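Local coordinates for protein isomerase/lactonizing enzyme (Agrobacterium tumefaciens, PDB 1RVK) that is of unknown function but, as a mandelate racemase/muconate lactonizing enzyme relative in the enolase superfamily, probably catalyses a magnesium-dependent reaction begun by proton abstraction from a carboxylate substrate, at residues K169-M174 with M204-H209. Sequence-based numbering, arbitrary orientation.
Sequences KLHTWM and MIDAFH. With MG (magnesium ion), chain B.
D206 and H171 meet beside the magnesium ion, at the C-terminal ends of neighbouring parallel strands in the TIM-like barrel of an enolase-superfamily enzyme. D206 OD1 binds the metal at 2.1 Å, while OD2 accepts a hydrogen bond from a metal-bound water; E232 and E258 complete the protein ligands. The CB of D206 lies over one face of the H171 imidazole, whose plane is turned 47° from the carboxylate. In the plane of that ring, NE2 meets another metal-bound water at 2.9 Å, and the same water accepts a hydrogen bond from K169 NZ. K169 reaches past D206 CB on a chain whose first torsion (chi1 -172°) sets CG opposite the backbone N, and its NZ forms salt bridges with E232 and E329.

Behind this shell, two backbone hydrogen bonds set the register of this beta-alpha-beta unit, whose connecting helix is 183-197: L170 N donates to M204 O at 2.9 Å, and D206 N donates to L170 O at 2.8 Å. On the sheet face of L170 and I205, I205 CD1 packs 3.5 Å from CG2 of T172, just past the strand. H171 ND1 is engaged by the I137 carbonyl.

Past the strands, a water joins T172 OG1, W173 O and F208 N, bridging the two loops. M174 is a selenomethionine extended beyond CG, and its SE approaches the H209 ring obliquely, 3.7 Å from NE2.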
# COMPACT_ATOMS: atom_id res chain seq x y z
N LYS A 169 -13.46 -2.75 -0.51
CA LYS A 169 -13.29 -1.52 0.25
C LYS A 169 -13.56 -0.31 -0.63
O LYS A 169 -13.02 -0.19 -1.73
CB LYS A 169 -11.88 -1.40 0.84
CG LYS A 169 -11.75 -0.20 1.79
CD LYS A 169 -10.42 -0.17 2.53
CE LYS A 169 -9.29 0.35 1.65
NZ LYS A 169 -7.97 0.27 2.36
N LEU A 170 -14.40 0.60 -0.15
CA LEU A 170 -14.70 1.79 -0.92
C LEU A 170 -13.85 2.96 -0.46
O LEU A 170 -13.63 3.13 0.74
CB LEU A 170 -16.16 2.22 -0.75
CG LEU A 170 -17.36 1.33 -1.08
CD1 LEU A 170 -18.61 2.19 -0.97
CD2 LEU A 170 -17.24 0.77 -2.49
N HIS A 171 -13.35 3.74 -1.41
CA HIS A 171 -12.65 4.98 -1.11
C HIS A 171 -13.71 5.90 -1.69
O HIS A 171 -14.03 5.80 -2.87
CB HIS A 171 -11.34 5.14 -1.90
CG HIS A 171 -10.18 4.36 -1.35
ND1 HIS A 171 -9.95 3.05 -1.68
CD2 HIS A 171 -9.19 4.73 -0.50
CE1 HIS A 171 -8.86 2.63 -1.05
NE2 HIS A 171 -8.38 3.63 -0.33
N THR A 172 -14.29 6.78 -0.87
CA THR A 172 -15.33 7.65 -1.37
C THR A 172 -14.84 8.99 -1.93
O THR A 172 -13.65 9.16 -2.17
CB THR A 172 -16.43 7.85 -0.30
OG1 THR A 172 -15.83 8.02 0.99
CG2 THR A 172 -17.34 6.63 -0.26
N TRP A 173 -15.76 9.92 -2.16
CA TRP A 173 -15.42 11.22 -2.75
C TRP A 173 -14.61 12.18 -1.89
O TRP A 173 -14.92 12.40 -0.72
CB TRP A 173 -16.70 11.92 -3.22
CG TRP A 173 -17.47 11.14 -4.24
CD1 TRP A 173 -17.29 11.15 -5.59
CD2 TRP A 173 -18.54 10.22 -3.98
NE1 TRP A 173 -18.19 10.30 -6.20
CE2 TRP A 173 -18.96 9.71 -5.23
CE3 TRP A 173 -19.17 9.77 -2.81
CZ2 TRP A 173 -20.00 8.78 -5.35
CZ3 TRP A 173 -20.21 8.84 -2.93
CH2 TRP A 173 -20.61 8.36 -4.19
N MSE A 174 -13.59 12.78 -2.51
CA MSE A 174 -12.72 13.72 -1.82
C MSE A 174 -12.35 14.88 -2.74
O MSE A 174 -12.30 14.72 -3.96
CB MSE A 174 -11.44 13.00 -1.38
CG MSE A 174 -11.68 11.75 -0.55
SE MSE A 174 -10.02 10.92 -0.01
CE MSE A 174 -10.69 9.14 0.32
N MSE A 204 -15.75 -2.53 3.62
CA MSE A 204 -15.02 -1.54 4.39
C MSE A 204 -15.02 -0.20 3.68
O MSE A 204 -15.29 -0.11 2.48
CB MSE A 204 -13.60 -2.03 4.64
CG MSE A 204 -13.60 -3.30 5.48
SE MSE A 204 -13.45 -4.88 4.40
CE MSE A 204 -11.60 -4.52 4.25
N ILE A 205 -14.75 0.86 4.44
CA ILE A 205 -14.76 2.21 3.89
C ILE A 205 -13.56 3.03 4.34
O ILE A 205 -13.22 3.05 5.52
CB ILE A 205 -16.07 2.96 4.27
CG1 ILE A 205 -15.99 4.42 3.85
CG2 ILE A 205 -16.31 2.86 5.77
CD1 ILE A 205 -16.10 4.64 2.37
N ASP A 206 -12.94 3.69 3.38
CA ASP A 206 -11.79 4.56 3.61
C ASP A 206 -12.25 5.89 3.01
O ASP A 206 -12.04 6.16 1.83
CB ASP A 206 -10.58 4.01 2.86
CG ASP A 206 -9.30 4.76 3.16
OD1 ASP A 206 -8.26 4.36 2.62
OD2 ASP A 206 -9.32 5.75 3.92
N ALA A 207 -12.92 6.69 3.83
CA ALA A 207 -13.46 7.97 3.39
C ALA A 207 -12.48 9.13 3.50
O ALA A 207 -11.33 8.95 3.86
CB ALA A 207 -14.73 8.28 4.17
N PHE A 208 -12.97 10.32 3.16
CA PHE A 208 -12.18 11.56 3.23
C PHE A 208 -11.32 11.51 4.50
O PHE A 208 -11.83 11.39 5.61
CB PHE A 208 -13.16 12.74 3.26
CG PHE A 208 -12.51 14.07 3.42
CD1 PHE A 208 -12.71 14.80 4.59
CD2 PHE A 208 -11.75 14.63 2.40
CE1 PHE A 208 -12.15 16.07 4.74
CE2 PHE A 208 -11.18 15.89 2.54
CZ PHE A 208 -11.39 16.62 3.71
N HIS A 209 -10.00 11.61 4.33
CA HIS A 209 -9.05 11.50 5.43
C HIS A 209 -8.94 12.64 6.44
O HIS A 209 -8.08 12.59 7.33
CB HIS A 209 -7.64 11.27 4.87
CG HIS A 209 -7.59 10.30 3.73
ND1 HIS A 209 -7.96 8.98 3.84
CD2 HIS A 209 -7.17 10.47 2.45
CE1 HIS A 209 -7.77 8.37 2.69
NE2 HIS A 209 -7.29 9.25 1.82
MG MG B . -6.28 3.96 3.20
O HOH W 1 -6.33 2.48 1.45
O HOH W 2 -15.37 10.61 1.44
O HOH W 3 -6.59 5.61 4.68
O HOH W 4 -5.26 5.39 1.73